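Local structure of PHB depolymerase (Penicillium funiculosum, 2D81) at residues S185-F191 against G206-Q212; Y94-S100 against Y127-A133; W77-A83 against A295-G299; Q232-S236 against Q262-D266. The protein hydrolyses ester bonds of the biopolyester poly(3-hydroxybutyrate), using an alpha/beta-hydrolase fold whose chain order is circularly permuted. One frame throughout, in Å; residues are numbered along the deposited sequence.

Contact 1. Residues S185-F191 against G206-Q212; sequences SGSVLSF and GYLYVPQ
Gly206 and Phe191 exchange two backbone hydrogen bonds, Gly206 N giving to Phe191 O (2.8 Å) and Phe191 N to Gly206 O, which sets the antiparallel register. The Phe191 ring folds back over the glycine because its CG stands between the backbone N and the carbonyl carbon (chi1 69°); Gly206 CA then lies 4.0 Å from the ring centroid, over one face, in a CH-pi contact. Tyr207 forms a non-hydrogen-bonded pair with Ser190 and lies on the face it shares with Val188, where its CD2 meets Val188 CG1 at 3.9 Å and its CE2 meets Ser190 CB. Leu208, paired with Leu189 by two backbone bonds, turns to the opposite face; its CD2 comes 3.5 Å from Phe191 CD2, the two side chains crossing at about a right angle. Tyr209 stretches its ring along the first segment, with Val188 CG2 at the ring edge. Its OH accepts a bent bond from Gly186 N (3.0 Å, 139° at the hydrogen) and is also hydrogen-bonded to Asp252 OD2, which holds Ser185 OG as well. A phenylalanine at Tyr209 would probably leave Gly186 N without this acceptor and take one partner from Asp252. Val210 N reaches Ser187 O almost straight (2.9 Å, 176°), and past the ladder Gln212 N donates to Ser185 OG at 3.0 Å. Strand 187-192 is an outermost strand of the eight-stranded sheet; strand 205-210 joins it to strand 256-260, whose Ile257 and Leu259 touch Leu208 and Phe191, while Ile242 of helix 240-244 packs on Val188 and Tyr207.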
loop_
_atom_site.group_PDB
_atom_site.type_symbol
_atom_site.label_atom_id
_atom_site.label_comp_id
_atom_site.label_asym_id
_atom_site.label_seq_id
_atom_site.Cartn_x
_atom_site.Cartn_y
_atom_site.Cartn_z
ATOM N N SER A 185 -20.355 0.322 -11.190
ATOM C CA SER A 185 -21.623 0.819 -10.663
ATOM C C SER A 185 -21.457 2.136 -9.916
ATOM O O SER A 185 -22.420 2.890 -9.752
ATOM C CB SER A 185 -22.243 -0.209 -9.713
ATOM O OG SER A 185 -21.549 -0.246 -8.473
ATOM N N GLY A 186 -20.237 2.404 -9.461
ATOM C CA GLY A 186 -20.021 3.503 -8.538
ATOM C C GLY A 186 -19.239 4.668 -9.105
ATOM O O GLY A 186 -19.132 4.835 -10.320
ATOM N N SER A 187 -18.688 5.481 -8.210
ATOM C CA SER A 187 -17.996 6.701 -8.598
ATOM C C SER A 187 -16.654 6.806 -7.888
ATOM O O SER A 187 -16.469 6.256 -6.801
ATOM C CB SER A 187 -18.852 7.920 -8.243
ATOM O OG SER A 187 -20.122 7.851 -8.869
ATOM N N VAL A 188 -15.717 7.508 -8.514
ATOM C CA VAL A 188 -14.501 7.932 -7.836
ATOM C C VAL A 188 -14.726 9.317 -7.246
ATOM O O VAL A 188 -14.992 10.276 -7.972
ATOM C CB VAL A 188 -13.305 7.990 -8.811
ATOM C CG1 VAL A 188 -12.078 8.544 -8.096
ATOM C CG2 VAL A 188 -13.021 6.602 -9.364
ATOM N N LEU A 189 -14.632 9.411 -5.926
ATOM C CA LEU A 189 -14.821 10.678 -5.235
ATOM C C LEU A 189 -13.456 11.298 -4.953
ATOM O O LEU A 189 -12.458 10.588 -4.823
ATOM C CB LEU A 189 -15.571 10.453 -3.918
ATOM C CG LEU A 189 -16.940 9.765 -3.987
ATOM C CD1 LEU A 189 -17.467 9.541 -2.579
ATOM C CD2 LEU A 189 -17.909 10.619 -4.789
ATOM N N SER A 190 -13.416 12.622 -4.872
ATOM C CA SER A 190 -12.215 13.323 -4.438
ATOM C C SER A 190 -12.478 13.981 -3.091
ATOM O O SER A 190 -13.610 14.355 -2.786
ATOM C CB SER A 190 -11.816 14.383 -5.466
ATOM O OG SER A 190 -12.827 15.364 -5.600
ATOM N N PHE A 191 -11.433 14.113 -2.283
ATOM C CA PHE A 191 -11.564 14.759 -0.982
ATOM C C PHE A 191 -10.275 15.488 -0.625
ATOM O O PHE A 191 -9.204 15.164 -1.143
ATOM C CB PHE A 191 -11.905 13.718 0.091
ATOM C CG PHE A 191 -10.785 12.759 0.390
ATOM C CD1 PHE A 191 -9.836 13.059 1.363
ATOM C CD2 PHE A 191 -10.673 11.562 -0.308
ATOM C CE1 PHE A 191 -8.788 12.179 1.636
ATOM C CE2 PHE A 191 -9.628 10.677 -0.043
ATOM C CZ PHE A 191 -8.684 10.987 0.931
ATOM N N GLY A 206 -7.131 13.700 -2.260
ATOM C CA GLY A 206 -7.090 12.252 -2.363
ATOM C C GLY A 206 -8.342 11.726 -3.043
ATOM O O GLY A 206 -9.265 12.492 -3.325
ATOM N N TYR A 207 -8.379 10.423 -3.301
ATOM C CA TYR A 207 -9.510 9.826 -4.002
ATOM C C TYR A 207 -9.973 8.536 -3.341
ATOM O O TYR A 207 -9.225 7.909 -2.589
ATOM C CB TYR A 207 -9.141 9.548 -5.461
ATOM C CG TYR A 207 -8.767 10.788 -6.230
ATOM C CD1 TYR A 207 -7.483 11.329 -6.143
ATOM C CD2 TYR A 207 -9.711 11.456 -7.007
ATOM C CE1 TYR A 207 -7.155 12.505 -6.810
ATOM C CE2 TYR A 207 -9.392 12.631 -7.676
ATOM C CZ TYR A 207 -8.116 13.151 -7.572
ATOM O OH TYR A 207 -7.808 14.325 -8.217
ATOM N N LEU A 208 -11.214 8.149 -3.618
ATOM C CA LEU A 208 -11.717 6.848 -3.193
ATOM C C LEU A 208 -12.778 6.356 -4.161
ATOM O O LEU A 208 -13.603 7.138 -4.642
ATOM C CB LEU A 208 -12.306 6.915 -1.774
ATOM C CG LEU A 208 -13.510 7.828 -1.508
ATOM C CD1 LEU A 208 -14.238 7.364 -0.248
ATOM C CD2 LEU A 208 -13.046 9.265 -1.362
ATOM N N TYR A 209 -12.749 5.059 -4.455
ATOM C CA TYR A 209 -13.791 4.457 -5.269
ATOM C C TYR A 209 -14.891 3.899 -4.384
ATOM O O TYR A 209 -14.628 3.093 -3.488
ATOM C CB TYR A 209 -13.237 3.328 -6.140
ATOM C CG TYR A 209 -14.327 2.685 -6.957
ATOM C CD1 TYR A 209 -14.968 3.398 -7.970
ATOM C CD2 TYR A 209 -14.795 1.410 -6.651
ATOM C CE1 TYR A 209 -16.056 2.861 -8.652
ATOM C CE2 TYR A 209 -15.887 0.860 -7.328
ATOM C CZ TYR A 209 -16.511 1.597 -8.325
ATOM O OH TYR A 209 -17.600 1.080 -8.985
ATOM N N VAL A 210 -16.123 4.328 -4.642
ATOM C CA VAL A 210 -17.269 3.897 -3.848
ATOM C C VAL A 210 -18.302 3.197 -4.725
ATOM O O VAL A 210 -18.965 3.836 -5.542
ATOM C CB VAL A 210 -17.956 5.099 -3.151
ATOM C CG1 VAL A 210 -19.162 4.621 -2.350
ATOM C CG2 VAL A 210 -16.967 5.810 -2.234
ATOM N N PRO A 211 -18.444 1.870 -4.573
ATOM C CA PRO A 211 -19.418 1.111 -5.367
ATOM C C PRO A 211 -20.821 1.625 -5.062
ATOM O O PRO A 211 -21.050 2.209 -4.006
ATOM C CB PRO A 211 -19.224 -0.324 -4.875
ATOM C CG PRO A 211 -17.786 -0.348 -4.448
ATOM C CD PRO A 211 -17.645 0.968 -3.726
ATOM N N GLN A 212 -21.758 1.407 -5.979
ATOM C CA GLN A 212 -23.134 1.842 -5.757
ATOM C C GLN A 212 -23.673 1.308 -4.431
ATOM O O GLN A 212 -24.373 2.015 -3.704
ATOM C CB GLN A 212 -24.031 1.371 -6.905
ATOM C CG GLN A 212 -25.497 1.747 -6.735
ATOM C CD GLN A 212 -25.699 3.244 -6.581
ATOM O OE1 GLN A 212 -25.329 4.025 -7.458
ATOM N NE2 GLN A 212 -26.290 3.651 -5.462
#

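Contact 2. Residues Y94-S100 against Y127-A133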
loop_
_atom_site.group_PDB
_atom_site.type_symbol
_atom_site.label_atom_id
_atom_site.label_comp_id
_atom_site.label_asym_id
_atom_site.label_seq_id
_atom_site.Cartn_x
_atom_site.Cartn_y
_atom_site.Cartn_z
ATOM N N TYR A 94 -0.343 -10.820 1.915
ATOM C CA TYR A 94 -0.089 -11.136 0.517
ATOM C C TYR A 94 1.180 -10.422 0.064
ATOM O O TYR A 94 1.364 -9.241 0.342
ATOM C CB TYR A 94 -1.267 -10.680 -0.348
ATOM C CG TYR A 94 -1.006 -10.786 -1.835
ATOM C CD1 TYR A 94 -1.225 -11.979 -2.520
ATOM C CD2 TYR A 94 -0.507 -9.697 -2.550
ATOM C CE1 TYR A 94 -0.955 -12.085 -3.881
ATOM C CE2 TYR A 94 -0.230 -9.793 -3.909
ATOM C CZ TYR A 94 -0.456 -10.989 -4.567
ATOM O OH TYR A 94 -0.176 -11.089 -5.907
ATOM N N MET A 95 2.053 -11.147 -0.627
ATOM C CA MET A 95 3.298 -10.576 -1.135
ATOM C C MET A 95 3.537 -10.999 -2.579
ATOM O O MET A 95 3.283 -12.147 -2.944
ATOM C CB MET A 95 4.475 -11.013 -0.260
ATOM C CG MET A 95 4.477 -10.366 1.113
ATOM S SD MET A 95 5.758 -11.026 2.189
ATOM C CE MET A 95 4.910 -12.469 2.826
ATOM N N TRP A 96 4.017 -10.067 -3.397
ATOM C CA TRP A 96 4.245 -10.326 -4.817
ATOM C C TRP A 96 5.540 -9.693 -5.291
ATOM O O TRP A 96 5.891 -8.588 -4.883
ATOM C CB TRP A 96 3.094 -9.766 -5.661
ATOM C CG TRP A 96 3.301 -9.941 -7.147
ATOM C CD1 TRP A 96 2.985 -11.041 -7.896
ATOM C CD2 TRP A 96 3.904 -9.002 -8.051
ATOM N NE1 TRP A 96 3.356 -10.847 -9.204
ATOM C CE2 TRP A 96 3.921 -9.605 -9.330
ATOM C CE3 TRP A 96 4.434 -7.711 -7.904
ATOM C CZ2 TRP A 96 4.443 -8.959 -10.458
ATOM C CZ3 TRP A 96 4.956 -7.069 -9.029
ATOM C CH2 TRP A 96 4.955 -7.696 -10.289
ATOM N N THR A 97 6.245 -10.400 -6.164
ATOM C CA THR A 97 7.365 -9.812 -6.873
ATOM C C THR A 97 7.405 -10.339 -8.301
ATOM O O THR A 97 6.981 -11.465 -8.573
ATOM C CB THR A 97 8.700 -10.139 -6.176
ATOM O OG1 THR A 97 9.774 -9.506 -6.884
ATOM C CG2 THR A 97 8.930 -11.643 -6.143
ATOM N N GLY A 98 7.898 -9.512 -9.215
ATOM C CA GLY A 98 8.250 -10.007 -10.533
ATOM C C GLY A 98 9.641 -10.609 -10.449
ATOM O O GLY A 98 10.488 -10.102 -9.716
ATOM N N SER A 99 9.887 -11.686 -11.183
ATOM C CA SER A 99 11.177 -12.361 -11.092
ATOM C C SER A 99 12.274 -11.538 -11.764
ATOM O O SER A 99 13.456 -11.719 -11.475
ATOM C CB SER A 99 11.106 -13.757 -11.726
ATOM O OG SER A 99 11.001 -13.683 -13.136
ATOM N N SER A 100 11.872 -10.629 -12.652
ATOM C CA SER A 100 12.818 -9.848 -13.447
ATOM C C SER A 100 12.952 -8.422 -12.927
ATOM O O SER A 100 13.538 -7.563 -13.586
ATOM C CB SER A 100 12.376 -9.815 -14.914
ATOM O OG SER A 100 12.375 -11.113 -15.484
ATOM N N TYR A 127 2.826 -15.831 -0.923
ATOM C CA TYR A 127 3.930 -15.153 -1.586
ATOM C C TYR A 127 3.990 -15.635 -3.027
ATOM O O TYR A 127 4.161 -16.830 -3.287
ATOM C CB TYR A 127 5.247 -15.461 -0.862
ATOM C CG TYR A 127 6.450 -14.681 -1.356
ATOM C CD1 TYR A 127 7.120 -15.048 -2.525
ATOM C CD2 TYR A 127 6.940 -13.593 -0.635
ATOM C CE1 TYR A 127 8.256 -14.350 -2.958
ATOM C CE2 TYR A 127 8.069 -12.891 -1.057
ATOM C CZ TYR A 127 8.722 -13.277 -2.217
ATOM O OH TYR A 127 9.846 -12.594 -2.624
ATOM N N VAL A 128 3.838 -14.698 -3.955
ATOM C CA VAL A 128 3.721 -15.024 -5.372
ATOM C C VAL A 128 4.812 -14.350 -6.198
ATOM O O VAL A 128 5.108 -13.165 -6.014
ATOM C CB VAL A 128 2.345 -14.592 -5.919
ATOM C CG1 VAL A 128 2.247 -14.904 -7.404
ATOM C CG2 VAL A 128 1.243 -15.300 -5.150
ATOM N N THR A 129 5.412 -15.115 -7.105
ATOM C CA THR A 129 6.354 -14.561 -8.067
ATOM C C THR A 129 5.800 -14.737 -9.474
ATOM O O THR A 129 5.427 -15.843 -9.866
ATOM C CB THR A 129 7.726 -15.269 -7.984
ATOM O OG1 THR A 129 8.253 -15.130 -6.658
ATOM C CG2 THR A 129 8.705 -14.658 -8.978
ATOM N N THR A 130 5.735 -13.647 -10.228
ATOM C CA THR A 130 5.372 -13.733 -11.637
ATOM C C THR A 130 6.639 -13.760 -12.478
ATOM O O THR A 130 7.426 -12.812 -12.474
ATOM C CB THR A 130 4.498 -12.543 -12.070
ATOM O OG1 THR A 130 3.244 -12.599 -11.378
ATOM C CG2 THR A 130 4.244 -12.580 -13.571
ATOM N N THR A 131 6.833 -14.862 -13.192
ATOM C CA THR A 131 8.029 -15.057 -13.999
ATOM C C THR A 131 8.092 -14.037 -15.130
ATOM O O THR A 131 7.155 -13.919 -15.918
ATOM C CB THR A 131 8.053 -16.476 -14.605
ATOM O OG1 THR A 131 8.035 -17.446 -13.548
ATOM C CG2 THR A 131 9.304 -16.672 -15.448
ATOM N N GLY A 132 9.198 -13.302 -15.201
ATOM C CA GLY A 132 9.405 -12.388 -16.310
ATOM C C GLY A 132 8.941 -10.961 -16.073
ATOM O O GLY A 132 9.272 -10.063 -16.849
ATOM N N ALA A 133 8.177 -10.743 -15.007
ATOM C CA ALA A 133 7.665 -9.409 -14.709
ATOM C C ALA A 133 8.757 -8.530 -14.108
ATOM O O ALA A 133 9.549 -8.986 -13.280
ATOM C CB ALA A 133 6.481 -9.506 -13.748
#
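Strands 92-98 and 125-130 are the two strands of a beta-alpha-beta unit, and Met95 and Tyr127 begin their parallel pairing here. Bonds run alternately between the strands, from Val128 N to Met95 O (2.8 Å), Thr97 N to Val128 O and Thr130 N to Thr97 O. On the face of Met95 and Thr97, Met95 CB rests 3.6 Å from Tyr127 CD2, and Met95 SD sits at the edge of the Tyr127 ring, 5.3 Å from its centroid, a Met-aromatic contact. The other face carries Trp96. With CG anti to the backbone N (chi1 177°), its indole reaches along the neighbouring strand, and NE1 donates to Thr130 OG1 at 2.8 Å, nearly straight (171°) and 3° out of the ring plane. Further round the indole, CZ2 meets Ala133 CB at 3.9 Å, and Tyr162 lies nearly parallel to the ring. Past the strand ends, Ser99 OG accepts from Gly132 N (2.8 Å) and Ser100 N gives to Ala133 O (2.9 Å), tying the loop to the type II turn Thr130-Ala133. Met109 of helix 106-116 touches both Met95 and Tyr127, as expected where the connecting helix of a beta-alpha-beta crossover packs on its own strand pair in an alpha/beta-hydrolase sheet.

Contact 3. Residues W77-A83 against A295-G299; sequences WSGNQIA and ADQIG
Ile298 N donates to Gln81 O in a nearly straight backbone hydrogen bond (2.8 Å, 164° at the hydrogen), which links the two loops. The second kind of contact sets an amide against a ring. Gln297, extended beyond CG, brings NE2 over the centre of one Trp77 face, 3.1 Å above the plane and 3.3 Å from Trp77 CE2; amide and indole planes stand 63° apart, so the amide nitrogen rather than its flat side addresses the ring. Gln81 lies alongside the same amide, its CB 3.7 Å from Gln297 NE2. The third kind is van der Waals packing of Ile298 on the backbone of the other loop: Ile298 CG1 is anti to its carbonyl carbon (chi1 -65°), which directs CD1 against that loop, 3.7 Å from Ile82 CA and 3.6 Å from Asn80 O. The charge of Asp296 is answered outside the pair by a salt bridge to Arg52, which also touches Trp77. In the fold, segment 77-83 leaves helix 68-77 through the type II turn Trp77-Asn80 and lays Ile82 on Val30 and Ala31 of helix 20-31, while segment 295-299 runs on toward helix 301-314.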
loop_
_atom_site.group_PDB
_atom_site.type_symbol
_atom_site.label_atom_id
_atom_site.label_comp_id
_atom_site.label_asym_id
_atom_site.label_seq_id
_atom_site.Cartn_x
_atom_site.Cartn_y
_atom_site.Cartn_z
ATOM N N TRP A 77 9.744 -2.456 19.829
ATOM C CA TRP A 77 8.733 -1.401 19.791
ATOM C C TRP A 77 7.315 -1.916 20.019
ATOM O O TRP A 77 6.386 -1.127 20.174
ATOM C CB TRP A 77 8.781 -0.657 18.450
ATOM C CG TRP A 77 10.111 -0.032 18.136
ATOM C CD1 TRP A 77 11.079 0.331 19.030
ATOM C CD2 TRP A 77 10.602 0.333 16.841
ATOM N NE1 TRP A 77 12.144 0.900 18.370
ATOM C CE2 TRP A 77 11.877 0.913 17.027
ATOM C CE3 TRP A 77 10.087 0.229 15.541
ATOM C CZ2 TRP A 77 12.648 1.386 15.958
ATOM C CZ3 TRP A 77 10.858 0.702 14.478
ATOM C CH2 TRP A 77 12.123 1.272 14.695
ATOM N N SER A 78 7.150 -3.234 20.035
ATOM C CA SER A 78 5.819 -3.831 20.121
ATOM C C SER A 78 5.034 -3.309 21.321
ATOM O O SER A 78 5.471 -3.433 22.465
ATOM C CB SER A 78 5.928 -5.358 20.205
ATOM O OG SER A 78 4.639 -5.949 20.299
ATOM N N GLY A 79 3.874 -2.719 21.051
ATOM C CA GLY A 79 3.023 -2.243 22.125
ATOM C C GLY A 79 3.273 -0.797 22.511
ATOM O O GLY A 79 2.537 -0.229 23.322
ATOM N N ASN A 80 4.311 -0.200 21.933
ATOM C CA ASN A 80 4.621 1.201 22.178
ATOM C C ASN A 80 4.684 2.003 20.884
ATOM O O ASN A 80 3.698 2.635 20.506
ATOM C CB ASN A 80 5.939 1.325 22.950
ATOM C CG ASN A 80 5.790 0.939 24.408
ATOM O OD1 ASN A 80 5.000 1.536 25.141
ATOM N ND2 ASN A 80 6.548 -0.064 24.838
ATOM N N GLN A 81 5.829 1.983 20.204
ATOM C CA GLN A 81 5.970 2.726 18.953
ATOM C C GLN A 81 5.205 2.086 17.797
ATOM O O GLN A 81 4.947 2.734 16.783
ATOM C CB GLN A 81 7.447 2.870 18.568
ATOM C CG GLN A 81 8.262 3.682 19.557
ATOM C CD GLN A 81 9.102 2.810 20.462
ATOM O OE1 GLN A 81 8.645 1.774 20.944
ATOM N NE2 GLN A 81 10.338 3.232 20.710
ATOM N N ILE A 82 4.852 0.813 17.949
ATOM C CA ILE A 82 3.954 0.153 17.006
ATOM C C ILE A 82 2.952 -0.700 17.772
ATOM O O ILE A 82 3.159 -1.008 18.947
ATOM C CB ILE A 82 4.721 -0.759 16.014
ATOM C CG1 ILE A 82 5.449 -1.873 16.771
ATOM C CG2 ILE A 82 5.705 0.070 15.195
ATOM C CD1 ILE A 82 6.146 -2.871 15.864
ATOM N N ALA A 83 1.863 -1.078 17.109
ATOM C CA ALA A 83 0.884 -1.968 17.721
ATOM C C ALA A 83 1.542 -3.315 18.011
ATOM O O ALA A 83 2.515 -3.689 17.358
ATOM C CB ALA A 83 -0.311 -2.154 16.789
ATOM N N ALA A 295 8.838 7.856 10.706
ATOM C CA ALA A 295 8.088 7.597 9.478
ATOM C C ALA A 295 7.354 6.256 9.467
ATOM O O ALA A 295 6.264 6.150 8.901
ATOM C CB ALA A 295 9.021 7.683 8.268
ATOM N N ASP A 296 7.951 5.231 10.073
ATOM C CA ASP A 296 7.339 3.905 10.067
ATOM C C ASP A 296 6.800 3.477 11.429
ATOM O O ASP A 296 6.551 2.294 11.668
ATOM C CB ASP A 296 8.330 2.858 9.528
ATOM C CG ASP A 296 9.540 2.650 10.430
ATOM O OD1 ASP A 296 9.792 3.469 11.341
ATOM O OD2 ASP A 296 10.259 1.652 10.211
ATOM N N GLN A 297 6.593 4.450 12.312
ATOM C CA GLN A 297 6.041 4.180 13.637
ATOM C C GLN A 297 4.734 4.944 13.822
ATOM O O GLN A 297 4.399 5.820 13.026
ATOM C CB GLN A 297 7.046 4.599 14.715
ATOM C CG GLN A 297 8.402 3.905 14.589
ATOM C CD GLN A 297 9.462 4.515 15.491
ATOM O OE1 GLN A 297 9.658 5.729 15.496
ATOM N NE2 GLN A 297 10.155 3.675 16.251
ATOM N N ILE A 298 3.988 4.603 14.865
ATOM C CA ILE A 298 2.784 5.352 15.196
ATOM C C ILE A 298 3.142 6.837 15.270
ATOM O O ILE A 298 4.134 7.212 15.891
ATOM C CB ILE A 298 2.196 4.871 16.549
ATOM C CG1 ILE A 298 1.738 3.412 16.416
ATOM C CG2 ILE A 298 1.021 5.760 16.962
ATOM C CD1 ILE A 298 1.441 2.710 17.750
ATOM N N GLY A 299 2.350 7.675 14.607
ATOM C CA GLY A 299 2.647 9.098 14.587
ATOM C C GLY A 299 3.449 9.584 13.388
ATOM O O GLY A 299 3.562 10.791 13.171
#

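Contact 4. Residues Q232-S236 against Q262-D266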
loop_
_atom_site.group_PDB
_atom_site.type_symbol
_atom_site.label_atom_id
_atom_site.label_comp_id
_atom_site.label_asym_id
_atom_site.label_seq_id
_atom_site.Cartn_x
_atom_site.Cartn_y
_atom_site.Cartn_z
ATOM N N GLN A 232 3.811 7.628 -9.529
ATOM C CA GLN A 232 2.445 7.188 -9.789
ATOM C C GLN A 232 1.377 8.013 -9.069
ATOM O O GLN A 232 0.208 7.640 -9.066
ATOM C CB GLN A 232 2.277 5.712 -9.411
ATOM C CG GLN A 232 3.020 4.744 -10.326
ATOM C CD GLN A 232 2.688 3.292 -10.029
ATOM O OE1 GLN A 232 2.500 2.486 -10.942
ATOM N NE2 GLN A 232 2.621 2.951 -8.750
ATOM N N SER A 233 1.767 9.130 -8.463
ATOM C CA SER A 233 0.778 10.001 -7.841
ATOM C C SER A 233 -0.082 10.631 -8.929
ATOM O O SER A 233 0.295 10.635 -10.101
ATOM C CB SER A 233 1.453 11.104 -7.022
ATOM O OG SER A 233 2.109 12.038 -7.859
ATOM N N TYR A 234 -1.238 11.157 -8.539
ATOM C CA TYR A 234 -2.139 11.805 -9.485
ATOM C C TYR A 234 -1.406 12.924 -10.217
ATOM O O TYR A 234 -1.648 13.174 -11.401
ATOM C CB TYR A 234 -3.343 12.386 -8.748
ATOM C CG TYR A 234 -4.446 12.843 -9.670
ATOM C CD1 TYR A 234 -5.407 11.946 -10.133
ATOM C CD2 TYR A 234 -4.519 14.165 -10.097
ATOM C CE1 TYR A 234 -6.416 12.354 -10.999
ATOM C CE2 TYR A 234 -5.524 14.586 -10.965
ATOM C CZ TYR A 234 -6.468 13.676 -11.411
ATOM O OH TYR A 234 -7.462 14.087 -12.267
ATOM N N SER A 235 -0.514 13.600 -9.500
ATOM C CA SER A 235 0.307 14.658 -10.077
ATOM C C SER A 235 1.105 14.153 -11.279
ATOM O O SER A 235 1.348 14.895 -12.236
ATOM C CB SER A 235 1.271 15.202 -9.015
ATOM O OG SER A 235 2.109 16.210 -9.551
ATOM N N SER A 236 1.509 12.887 -11.228
ATOM C CA SER A 236 2.389 12.326 -12.250
ATOM C C SER A 236 1.630 11.681 -13.408
ATOM O O SER A 236 1.960 11.908 -14.574
ATOM C CB SER A 236 3.331 11.293 -11.628
ATOM O OG SER A 236 4.215 11.892 -10.698
ATOM N N GLN A 262 -2.957 10.195 -1.911
ATOM C CA GLN A 262 -2.042 10.671 -2.946
ATOM C C GLN A 262 -0.820 11.378 -2.376
ATOM O O GLN A 262 -0.948 12.301 -1.574
ATOM C CB GLN A 262 -2.762 11.629 -3.902
ATOM C CG GLN A 262 -3.975 11.039 -4.624
ATOM C CD GLN A 262 -3.623 9.856 -5.502
ATOM O OE1 GLN A 262 -2.647 9.888 -6.249
ATOM N NE2 GLN A 262 -4.429 8.806 -5.425
ATOM N N ALA A 263 0.362 10.946 -2.800
ATOM C CA ALA A 263 1.583 11.689 -2.498
ATOM C C ALA A 263 1.750 12.791 -3.541
ATOM O O ALA A 263 0.901 12.964 -4.414
ATOM C CB ALA A 263 2.792 10.750 -2.515
ATOM N N ILE A 264 2.849 13.535 -3.450
ATOM C CA ILE A 264 3.107 14.639 -4.367
ATOM C C ILE A 264 4.616 14.858 -4.483
ATOM O O ILE A 264 5.353 14.670 -3.520
ATOM C CB ILE A 264 2.440 15.950 -3.849
ATOM C CG1 ILE A 264 2.623 17.089 -4.856
ATOM C CG2 ILE A 264 3.047 16.349 -2.516
ATOM C CD1 ILE A 264 1.770 16.963 -6.092
ATOM N N PRO A 265 5.102 15.224 -5.678
ATOM C CA PRO A 265 6.543 15.445 -5.791
ATOM C C PRO A 265 6.984 16.531 -4.810
ATOM O O PRO A 265 6.274 17.516 -4.597
ATOM C CB PRO A 265 6.707 15.868 -7.245
ATOM C CG PRO A 265 5.660 15.046 -7.931
ATOM C CD PRO A 265 4.468 15.207 -7.009
ATOM N N ASP A 266 8.150 16.330 -4.204
ATOM C CA ASP A 266 8.723 17.279 -3.255
ATOM C C ASP A 266 10.212 17.420 -3.561
ATOM O O ASP A 266 11.002 16.519 -3.280
ATOM C CB ASP A 266 8.508 16.776 -1.819
ATOM C CG ASP A 266 9.298 17.566 -0.785
ATOM O OD1 ASP A 266 9.734 18.699 -1.082
ATOM O OD2 ASP A 266 9.474 17.052 0.341
HETATM O O HOH W 1 -2.303 7.795 -8.116
HETATM O O HOH W 2 -0.540 13.777 -6.607
#
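Ser233 occupies the N-cap position of the short helix 234-237, and Gln262, from the loop after strand 256-260, serves the N-H of the next residue, Tyr234. The Gln262 CB points toward the helix start. From there the chain bends at chi2 (-61°), with CG packed on Gly206 CA and the Tyr207 ring of the adjoining strand, and CD 4.1 Å from Tyr234 CB. At the tip, OE1 accepts from Tyr234 N (3.0 Å, 140° at the hydrogen, the donor tilted 27° from the carbonyl plane) and from a water at 2.8 Å that also donates to Gln232 O; NE2 is bonded to Tyr260 O, which helps to hold the amide in this orientation. With an alanine here, the Tyr234 N-H is likely to lose its protein acceptor and the water one of its anchors. The following N-H, that of Ser235, is met by a second water, 2.9 Å from Ser235 N, which donates in turn to Ala263 O; two successive N-H groups at the helix start are thus satisfied from the loop, one directly and one through solvent. Beyond this polar region the contact tightens, and Ser235 CB approaches Ile264 CD1 to 3.4 Å, closer than usual for two carbons.

Overall arrangement
Contacts 1 and 2 bind strands at the two ends of one eight-stranded sheet, about 29 Å apart between centres, with opposite sense: antiparallel in 185-191/206-212, parallel in 94-100/127-133. Both rest on backbone ladders and bury 712 and 641 Å² respectively. Contacts 3 and 4 join loops or a helix start, bury 302 and 258 Å², and have one direct hydrogen bond each; contact 4 adds water bridges, contact 3 an amide over an indole. Contact 4 touches contact 1 through Tyr207, which stacks on Tyr234, whereas contacts 2 and 3 touch none of the others. All four mix buried and exposed residues; contact 4 lies nearest the chain centre.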